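Local coordinates for ubiquitin conjugating enzyme (Agrocybe aegerita, PDB 3WE5), which probably acts as a ubiquitin-conjugating E2 enzyme, accepting activated ubiquitin as a thioester and passing it on toward protein substrates, at residues A30-E35 against A81-S86; S66-E71 against P101-V106; L75-D80 against I128-T133. All coordinates share one frame; numbering follows the deposited sequence.

Contact 1 (A30-E35 against A81-S86); sequences AKELRE and AQYPIS
The Tyr83 ring carries Pro84 CB 3.7 Å above the centre of one face and meets Glu32 OE2 at its edge, in the plane of the ring. Within the ubiquitin-conjugating (UBC) fold this joins the N-terminal helix 24-39 to the loop that leads from strand 72-78 to strand 89-92, a loop holding the Tyr-Pro pair familiar from E2 enzymes. The peptide bond before Pro84 is cis, which brings the proline back against the preceding aromatic ring. Tyr83 points its ring at the helix with CG anti to the backbone N (chi1 -174°), while Glu32 comes from the opposite direction on an extended chain. Tyr83 OH donates to Glu32 OE2 at 2.7 Å, approaching the syn side of the carboxylate, 18° out of its plane; carboxylate and ring are turned 43° from each other. The carboxylate has further partners. Arg28, one helical turn earlier, forms a salt bridge through NE to OE2, and the backbone N of Val127, at the start of helix 127-140, donates to OE1. With a helix start and a guanidinium group beside it, the carboxylate would probably be stabilised as an anion. A single hydrogen bond carries this small contact; the charge pairing of Glu32 is with Arg28 of its own helix, and apolar packing has little part. Glu32 CD stands 3.5 Å from Tyr83 OH, set back behind the oxygen that takes the bond.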
loop_
_atom_site.group_PDB
_atom_site.type_symbol
_atom_site.label_atom_id
_atom_site.label_comp_id
_atom_site.label_asym_id
_atom_site.label_seq_id
_atom_site.Cartn_x
_atom_site.Cartn_y
_atom_site.Cartn_z
ATOM N N ALA A 30 7.293 -3.811 -33.605
ATOM C CA ALA A 30 7.234 -2.941 -34.771
ATOM C C ALA A 30 5.807 -2.643 -35.152
ATOM O O ALA A 30 5.501 -1.535 -35.574
ATOM C CB ALA A 30 7.929 -3.541 -35.970
ATOM N N LYS A 31 4.942 -3.648 -35.036
ATOM C CA LYS A 31 3.542 -3.429 -35.388
ATOM C C LYS A 31 2.895 -2.486 -34.382
ATOM O O LYS A 31 2.117 -1.615 -34.775
ATOM C CB LYS A 31 2.755 -4.751 -35.512
ATOM C CG LYS A 31 1.293 -4.476 -35.888
ATOM C CD LYS A 31 0.658 -5.549 -36.729
ATOM C CE LYS A 31 -0.702 -5.053 -37.243
ATOM N NZ LYS A 31 -1.558 -4.594 -36.118
ATOM N N GLU A 32 3.211 -2.634 -33.099
ATOM C CA GLU A 32 2.648 -1.718 -32.103
ATOM C C GLU A 32 3.127 -0.310 -32.375
ATOM O O GLU A 32 2.365 0.650 -32.214
ATOM C CB GLU A 32 3.013 -2.139 -30.685
ATOM C CG GLU A 32 2.427 -3.500 -30.255
ATOM C CD GLU A 32 2.397 -3.697 -28.749
ATOM O OE1 GLU A 32 2.237 -2.730 -27.936
ATOM O OE2 GLU A 32 2.581 -4.852 -28.298
ATOM N N LEU A 33 4.390 -0.170 -32.771
ATOM C CA LEU A 33 4.929 1.158 -33.061
ATOM C C LEU A 33 4.266 1.757 -34.284
ATOM O O LEU A 33 4.001 2.967 -34.312
ATOM C CB LEU A 33 6.451 1.103 -33.286
ATOM C CG LEU A 33 7.144 2.445 -33.492
ATOM C CD1 LEU A 33 6.982 3.272 -32.241
ATOM C CD2 LEU A 33 8.649 2.206 -33.768
ATOM N N ARG A 34 4.037 0.938 -35.316
ATOM C CA ARG A 34 3.336 1.367 -36.521
ATOM C C ARG A 34 1.953 1.888 -36.147
ATOM O O ARG A 34 1.528 2.945 -36.639
ATOM C CB ARG A 34 3.202 0.176 -37.478
ATOM C CG ARG A 34 2.511 0.425 -38.808
ATOM C CD ARG A 34 2.539 -0.886 -39.654
ATOM N NE ARG A 34 3.918 -1.224 -40.032
ATOM C CZ ARG A 34 4.606 -2.308 -39.639
ATOM N NH1 ARG A 34 4.086 -3.247 -38.841
ATOM N NH2 ARG A 34 5.851 -2.458 -40.062
ATOM N N GLU A 35 1.269 1.163 -35.270
ATOM C CA GLU A 35 -0.078 1.591 -34.858
ATOM C C GLU A 35 -0.067 2.877 -34.041
ATOM O O GLU A 35 -0.951 3.715 -34.222
ATOM C CB GLU A 35 -0.831 0.464 -34.159
ATOM C CG GLU A 35 -1.021 -0.785 -35.044
ATOM C CD GLU A 35 -1.713 -0.510 -36.376
ATOM O OE1 GLU A 35 -2.643 0.327 -36.417
ATOM O OE2 GLU A 35 -1.330 -1.143 -37.388
ATOM N N ALA A 81 13.153 -10.929 -24.877
ATOM C CA ALA A 81 12.992 -11.621 -26.152
ATOM C C ALA A 81 11.720 -12.460 -26.262
ATOM O O ALA A 81 11.405 -12.958 -27.355
ATOM C CB ALA A 81 14.223 -12.495 -26.444
ATOM N N GLN A 82 11.019 -12.627 -25.139
ATOM C CA GLN A 82 9.782 -13.401 -25.101
ATOM C C GLN A 82 8.515 -12.537 -25.189
ATOM O O GLN A 82 7.413 -13.069 -25.201
ATOM C CB GLN A 82 9.721 -14.283 -23.853
ATOM C CG GLN A 82 10.708 -15.466 -23.887
ATOM C CD GLN A 82 12.143 -15.025 -23.675
ATOM O OE1 GLN A 82 12.969 -15.131 -24.573
ATOM N NE2 GLN A 82 12.439 -14.518 -22.483
ATOM N N TYR A 83 8.660 -11.217 -25.285
ATOM C CA TYR A 83 7.482 -10.358 -25.517
ATOM C C TYR A 83 6.827 -10.810 -26.829
ATOM O O TYR A 83 7.507 -11.122 -27.805
ATOM C CB TYR A 83 7.904 -8.874 -25.593
ATOM C CG TYR A 83 6.724 -7.916 -25.686
ATOM C CD1 TYR A 83 6.078 -7.498 -24.545
ATOM C CD2 TYR A 83 6.258 -7.457 -26.917
ATOM C CE1 TYR A 83 5.000 -6.635 -24.596
ATOM C CE2 TYR A 83 5.145 -6.592 -26.987
ATOM C CZ TYR A 83 4.543 -6.190 -25.817
ATOM O OH TYR A 83 3.454 -5.329 -25.841
ATOM N N PRO A 84 5.481 -10.849 -26.900
ATOM C CA PRO A 84 4.484 -10.373 -25.934
ATOM C C PRO A 84 3.975 -11.465 -24.990
ATOM O O PRO A 84 2.995 -11.240 -24.290
ATOM C CB PRO A 84 3.356 -9.923 -26.862
ATOM C CG PRO A 84 3.375 -10.990 -27.940
ATOM C CD PRO A 84 4.851 -11.250 -28.174
ATOM N N ILE A 85 4.618 -12.631 -24.971
ATOM C CA ILE A 85 4.213 -13.661 -24.031
ATOM C C ILE A 85 4.637 -13.242 -22.630
ATOM O O ILE A 85 3.833 -13.296 -21.694
ATOM C CB ILE A 85 4.769 -15.059 -24.418
ATOM C CG1 ILE A 85 4.414 -15.390 -25.873
ATOM C CG2 ILE A 85 4.302 -16.096 -23.385
ATOM C CD1 ILE A 85 2.916 -15.303 -26.254
ATOM N N SER A 86 5.883 -12.780 -22.479
ATOM C CA SER A 86 6.301 -12.154 -21.230
ATOM C C SER A 86 5.770 -10.731 -21.166
ATOM O O SER A 86 5.666 -10.055 -22.196
ATOM C CB SER A 86 7.816 -12.115 -21.124
ATOM O OG SER A 86 8.359 -11.578 -22.309
#

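Contact 2 (S66-E71 against P101-V106); sequences SQYQGE and PVHPHV
Tyr68 OH reaches Val102 O from above the carbonyl plane, 37° out of it, rather than along a lone pair, with a C=O...donor angle of 131°. The bond is nevertheless short, 2.7 Å from Tyr68 OH to Val102 O. The same hydroxyl lies in the plane of the His103 ring, at its edge, 3.3 Å from His103 CD2, and the tyrosine and histidine side chains cross at about a right angle. Next to the hydroxyl-bearing carbon, Tyr68 CE1 packs 3.9 Å from Pro101 CB, obliquely to the ring. Tyr68 is shared by two turns: it closes an ST turn, in which Ser66 OG accepts from Tyr68 N at 3.0 Å, and opens a type II beta turn to Glu71, with Gly70 at positive phi. In segment 101-106 a type I turn runs from His103 to Val106, and the His103-Pro104-His105 sequence probably occupies the place of the His-Pro-Asn motif of most E2 enzymes, as in relatives of the UBE2W type. His103 is held at both ring nitrogens: ND1 accepts from His105 N at 2.9 Å, the donor lying somewhat out of the ring plane, and NE2 bonds to Met137 O of helix 127-140. Pro104 and His105 pack on Glu145 of the second subunit.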
loop_
_atom_site.group_PDB
_atom_site.type_symbol
_atom_site.label_atom_id
_atom_site.label_comp_id
_atom_site.label_asym_id
_atom_site.label_seq_id
_atom_site.Cartn_x
_atom_site.Cartn_y
_atom_site.Cartn_z
ATOM N N SER A 66 -8.058 15.098 -10.885
ATOM C CA SER A 66 -7.231 14.105 -10.209
ATOM C C SER A 66 -6.249 14.766 -9.267
ATOM O O SER A 66 -6.145 16.001 -9.196
ATOM C CB SER A 66 -6.447 13.283 -11.235
ATOM O OG SER A 66 -5.317 14.014 -11.672
ATOM N N GLN A 67 -5.488 13.931 -8.568
ATOM C CA GLN A 67 -4.468 14.394 -7.653
ATOM C C GLN A 67 -3.163 14.758 -8.357
ATOM O O GLN A 67 -2.206 15.170 -7.717
ATOM C CB GLN A 67 -4.207 13.325 -6.600
ATOM C CG GLN A 67 -5.429 13.017 -5.732
ATOM C CD GLN A 67 -5.800 14.186 -4.838
ATOM O OE1 GLN A 67 -4.993 14.629 -4.018
ATOM N NE2 GLN A 67 -7.022 14.698 -4.998
ATOM N N TYR A 68 -3.131 14.592 -9.678
ATOM C CA TYR A 68 -1.903 14.777 -10.459
ATOM C C TYR A 68 -2.146 15.772 -11.592
ATOM O O TYR A 68 -1.488 15.727 -12.626
ATOM C CB TYR A 68 -1.431 13.421 -11.021
ATOM C CG TYR A 68 -1.426 12.321 -9.979
ATOM C CD1 TYR A 68 -0.334 12.141 -9.143
ATOM C CD2 TYR A 68 -2.520 11.471 -9.828
ATOM C CE1 TYR A 68 -0.331 11.148 -8.185
ATOM C CE2 TYR A 68 -2.526 10.485 -8.868
ATOM C CZ TYR A 68 -1.430 10.329 -8.053
ATOM O OH TYR A 68 -1.430 9.334 -7.096
ATOM N N GLN A 69 -3.095 16.683 -11.385
ATOM C CA GLN A 69 -3.475 17.640 -12.421
ATOM C C GLN A 69 -2.270 18.429 -12.923
ATOM O O GLN A 69 -1.471 18.927 -12.131
ATOM C CB GLN A 69 -4.561 18.589 -11.881
ATOM C CG GLN A 69 -5.404 19.277 -12.948
ATOM C CD GLN A 69 -4.663 20.403 -13.645
ATOM O OE1 GLN A 69 -3.899 21.141 -13.019
ATOM N NE2 GLN A 69 -4.873 20.534 -14.953
ATOM N N GLY A 70 -2.127 18.501 -14.246
ATOM C CA GLY A 70 -1.092 19.306 -14.875
ATOM C C GLY A 70 0.328 18.764 -14.834
ATOM O O GLY A 70 1.267 19.458 -15.217
ATOM N N GLU A 71 0.495 17.529 -14.372
ATOM C CA GLU A 71 1.829 16.954 -14.240
ATOM C C GLU A 71 2.046 15.891 -15.311
ATOM O O GLU A 71 1.093 15.221 -15.713
ATOM C CB GLU A 71 1.974 16.358 -12.842
ATOM C CG GLU A 71 1.517 17.336 -11.774
ATOM C CD GLU A 71 1.684 16.804 -10.377
ATOM O OE1 GLU A 71 1.349 15.621 -10.150
ATOM O OE2 GLU A 71 2.149 17.572 -9.507
ATOM N N PRO A 101 5.135 9.342 -9.493
ATOM C CA PRO A 101 3.922 9.872 -8.862
ATOM C C PRO A 101 3.780 9.276 -7.459
ATOM O O PRO A 101 4.114 8.099 -7.261
ATOM C CB PRO A 101 2.800 9.364 -9.772
ATOM C CG PRO A 101 3.413 8.214 -10.553
ATOM C CD PRO A 101 4.848 8.545 -10.702
ATOM N N VAL A 102 3.313 10.074 -6.501
ATOM C CA VAL A 102 3.036 9.547 -5.168
ATOM C C VAL A 102 1.664 8.891 -5.193
ATOM O O VAL A 102 0.632 9.565 -5.328
ATOM C CB VAL A 102 3.099 10.640 -4.094
ATOM C CG1 VAL A 102 2.850 10.038 -2.718
ATOM C CG2 VAL A 102 4.453 11.313 -4.133
ATOM N N HIS A 103 1.656 7.565 -5.092
ATOM C CA HIS A 103 0.465 6.762 -5.306
ATOM C C HIS A 103 0.651 5.446 -4.565
ATOM O O HIS A 103 1.776 4.948 -4.475
ATOM C CB HIS A 103 0.296 6.492 -6.817
ATOM C CG HIS A 103 -0.951 5.754 -7.160
ATOM N ND1 HIS A 103 -1.039 4.378 -7.116
ATOM C CD2 HIS A 103 -2.171 6.190 -7.551
ATOM C CE1 HIS A 103 -2.256 4.003 -7.446
ATOM N NE2 HIS A 103 -2.961 5.085 -7.732
ATOM N N PRO A 104 -0.438 4.880 -4.014
ATOM C CA PRO A 104 -0.324 3.659 -3.196
ATOM C C PRO A 104 0.156 2.411 -3.931
ATOM O O PRO A 104 0.507 1.426 -3.279
ATOM C CB PRO A 104 -1.765 3.425 -2.710
ATOM C CG PRO A 104 -2.427 4.745 -2.804
ATOM C CD PRO A 104 -1.813 5.419 -3.995
ATOM N N HIS A 105 0.157 2.435 -5.262
ATOM C CA HIS A 105 0.664 1.311 -6.031
ATOM C C HIS A 105 1.976 1.626 -6.754
ATOM O O HIS A 105 2.460 0.808 -7.547
ATOM C CB HIS A 105 -0.399 0.827 -7.015
ATOM C CG HIS A 105 -1.539 0.120 -6.351
ATOM N ND1 HIS A 105 -1.609 -1.254 -6.256
ATOM C CD2 HIS A 105 -2.631 0.598 -5.706
ATOM C CE1 HIS A 105 -2.707 -1.592 -5.605
ATOM N NE2 HIS A 105 -3.349 -0.488 -5.270
ATOM N N VAL A 106 2.563 2.786 -6.457
ATOM C CA VAL A 106 3.830 3.194 -7.074
ATOM C C VAL A 106 4.914 3.437 -6.043
ATOM O O VAL A 106 4.778 4.299 -5.188
ATOM C CB VAL A 106 3.661 4.453 -7.953
ATOM C CG1 VAL A 106 5.002 4.796 -8.650
ATOM C CG2 VAL A 106 2.593 4.202 -9.011
#

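Contact 3 (L75-D80 against I128-T133); sequences LQFRFD and IAVCVT
Phe77 brings the outer end of its ring against two neighbouring residues of the helix, and here the packing is close. Its CE2 lies 3.7 Å from Val130 CG1, with Val130 CB in the ring plane at the edge, and the two side chains slide past each other in opposite directions. On the other flank of the ring end, Phe77 CE1 is 3.7 Å from Cys131 SG, a sulfur-aromatic contact in which the sulfur sits obliquely, 66° off the ring normal. The Phe77 side chain stands with CG anti to its carbonyl carbon (chi1 -73°), from where the ring extends toward the helix. Leu75, two residues earlier, fits more loosely, its CD2 4.2 Å from Cys131 SG. This is the helix-on-sheet core of the UBC fold: helix 127-140 packs on one face of the antiparallel sheet; the axes of segments 75-78 and 128-133 come within 10.8 Å and run roughly antiparallel, at 146°. Strand 72-78 pairs with 55-61 and 89-92 on its flanks, and Phe58 and Val90, from those strands, also pack on Phe77. The alternate strand residues Gln76 and Arg78 sit on the more exposed side, where Arg78 forms a salt bridge with Asp159. The helix likewise has a partly exposed flank, along which Thr133 OG1 adds a second bond to Ala129 O, at 2.9 Å, on the face opposite the helical N-H of the same residue.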
loop_
_atom_site.group_PDB
_atom_site.type_symbol
_atom_site.label_atom_id
_atom_site.label_comp_id
_atom_site.label_asym_id
_atom_site.label_seq_id
_atom_site.Cartn_x
_atom_site.Cartn_y
_atom_site.Cartn_z
ATOM N N LEU A 75 7.291 7.316 -18.192
ATOM C CA LEU A 75 7.042 5.875 -17.999
ATOM C C LEU A 75 7.920 5.099 -18.973
ATOM O O LEU A 75 7.916 5.366 -20.176
ATOM C CB LEU A 75 5.564 5.574 -18.268
ATOM C CG LEU A 75 5.046 4.154 -18.007
ATOM C CD1 LEU A 75 5.160 3.823 -16.510
ATOM C CD2 LEU A 75 3.582 4.016 -18.480
ATOM N N GLN A 76 8.670 4.131 -18.438
ATOM C CA GLN A 76 9.601 3.340 -19.242
ATOM C C GLN A 76 9.085 1.916 -19.389
ATOM O O GLN A 76 8.595 1.341 -18.419
ATOM C CB GLN A 76 10.955 3.339 -18.529
ATOM C CG GLN A 76 12.071 2.500 -19.177
ATOM C CD GLN A 76 13.295 2.504 -18.261
ATOM O OE1 GLN A 76 14.044 3.470 -18.238
ATOM N NE2 GLN A 76 13.450 1.465 -17.451
ATOM N N PHE A 77 9.149 1.401 -20.612
ATOM C CA PHE A 77 8.866 -0.004 -20.921
ATOM C C PHE A 77 10.164 -0.669 -21.325
ATOM O O PHE A 77 10.863 -0.161 -22.195
ATOM C CB PHE A 77 7.907 -0.101 -22.100
ATOM C CG PHE A 77 6.509 0.278 -21.752
ATOM C CD1 PHE A 77 6.175 1.597 -21.548
ATOM C CD2 PHE A 77 5.525 -0.698 -21.628
ATOM C CE1 PHE A 77 4.848 1.946 -21.204
ATOM C CE2 PHE A 77 4.249 -0.369 -21.301
ATOM C CZ PHE A 77 3.902 0.951 -21.069
ATOM N N ARG A 78 10.472 -1.811 -20.722
ATOM C CA ARG A 78 11.561 -2.658 -21.230
ATOM C C ARG A 78 11.018 -4.007 -21.676
ATOM O O ARG A 78 10.189 -4.607 -20.969
ATOM C CB ARG A 78 12.643 -2.831 -20.153
ATOM C CG ARG A 78 13.546 -1.621 -20.017
ATOM C CD ARG A 78 14.694 -1.873 -19.052
ATOM N NE ARG A 78 14.236 -1.836 -17.672
ATOM C CZ ARG A 78 15.001 -2.125 -16.627
ATOM N NH1 ARG A 78 16.262 -2.508 -16.808
ATOM N NH2 ARG A 78 14.505 -2.044 -15.402
ATOM N N PHE A 79 11.472 -4.477 -22.835
ATOM C CA PHE A 79 10.953 -5.711 -23.463
ATOM C C PHE A 79 12.038 -6.776 -23.535
ATOM O O PHE A 79 13.154 -6.487 -23.978
ATOM C CB PHE A 79 10.445 -5.431 -24.891
ATOM C CG PHE A 79 9.530 -4.220 -24.988
ATOM C CD1 PHE A 79 8.210 -4.310 -24.560
ATOM C CD2 PHE A 79 9.998 -3.013 -25.483
ATOM C CE1 PHE A 79 7.364 -3.185 -24.597
ATOM C CE2 PHE A 79 9.143 -1.894 -25.562
ATOM C CZ PHE A 79 7.837 -1.990 -25.114
ATOM N N ASP A 80 11.736 -7.998 -23.106
ATOM C CA ASP A 80 12.713 -9.083 -23.320
ATOM C C ASP A 80 12.394 -9.874 -24.586
ATOM O O ASP A 80 11.455 -9.544 -25.310
ATOM C CB ASP A 80 12.868 -9.968 -22.072
ATOM C CG ASP A 80 11.611 -10.753 -21.729
ATOM O OD1 ASP A 80 10.857 -11.139 -22.640
ATOM O OD2 ASP A 80 11.371 -11.006 -20.532
ATOM N N ILE A 128 0.203 0.444 -25.342
ATOM C CA ILE A 128 -0.759 1.543 -25.156
ATOM C C ILE A 128 -1.839 1.161 -24.146
ATOM O O ILE A 128 -2.211 1.972 -23.306
ATOM C CB ILE A 128 -1.354 1.991 -26.486
ATOM C CG1 ILE A 128 -0.254 2.630 -27.330
ATOM C CG2 ILE A 128 -2.497 2.988 -26.260
ATOM C CD1 ILE A 128 0.205 4.014 -26.823
ATOM N N ALA A 129 -2.318 -0.079 -24.184
ATOM C CA ALA A 129 -3.245 -0.533 -23.123
ATOM C C ALA A 129 -2.675 -0.410 -21.721
ATOM O O ALA A 129 -3.370 -0.014 -20.791
ATOM C CB ALA A 129 -3.735 -1.996 -23.398
ATOM N N VAL A 130 -1.404 -0.741 -21.537
ATOM C CA VAL A 130 -0.772 -0.561 -20.256
ATOM C C VAL A 130 -0.736 0.923 -19.871
ATOM O O VAL A 130 -0.997 1.272 -18.718
ATOM C CB VAL A 130 0.660 -1.132 -20.264
ATOM C CG1 VAL A 130 1.373 -0.827 -18.947
ATOM C CG2 VAL A 130 0.612 -2.636 -20.513
ATOM N N CYS A 131 -0.371 1.784 -20.822
ATOM C CA CYS A 131 -0.319 3.228 -20.548
ATOM C C CYS A 131 -1.670 3.749 -20.068
ATOM O O CYS A 131 -1.745 4.527 -19.094
ATOM C CB CYS A 131 0.039 3.989 -21.814
ATOM S SG CYS A 131 1.808 3.843 -22.290
ATOM N N VAL A 132 -2.713 3.341 -20.778
ATOM C CA VAL A 132 -4.084 3.777 -20.442
ATOM C C VAL A 132 -4.506 3.270 -19.076
ATOM O O VAL A 132 -5.112 4.011 -18.281
ATOM C CB VAL A 132 -5.086 3.293 -21.498
ATOM C CG1 VAL A 132 -6.528 3.410 -20.988
ATOM C CG2 VAL A 132 -4.907 4.058 -22.812
ATOM N N THR A 133 -4.221 1.992 -18.809
ATOM C CA THR A 133 -4.504 1.402 -17.497
ATOM C C THR A 133 -3.803 2.111 -16.348
ATOM O O THR A 133 -4.405 2.366 -15.309
ATOM C CB THR A 133 -4.146 -0.128 -17.478
ATOM O OG1 THR A 133 -4.888 -0.799 -18.502
ATOM C CG2 THR A 133 -4.464 -0.759 -16.129
#

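Contact 3 is the core of the three, its centre about 4 Å from that of the chain, and it depends on apolar and sulfur-aromatic packing between sheet and helix. Contacts 1 and 2 lie on opposite sides of the chain's centre, their centres about 28 Å apart, and each turns on a tyrosine hydroxyl: a carboxylate accepts in the partly buried contact 1, a backbone carbonyl in the buried contact 2. Helix 127-140 is common ground: contact 3 packs on its side, while its two ends supply backbone partners to contacts 1 and 2. Contacts 1 and 3 touch through a probable hydrogen bond between Ser86 and Asp80, whereas contacts 2 and 3 adjoin only along the sequence.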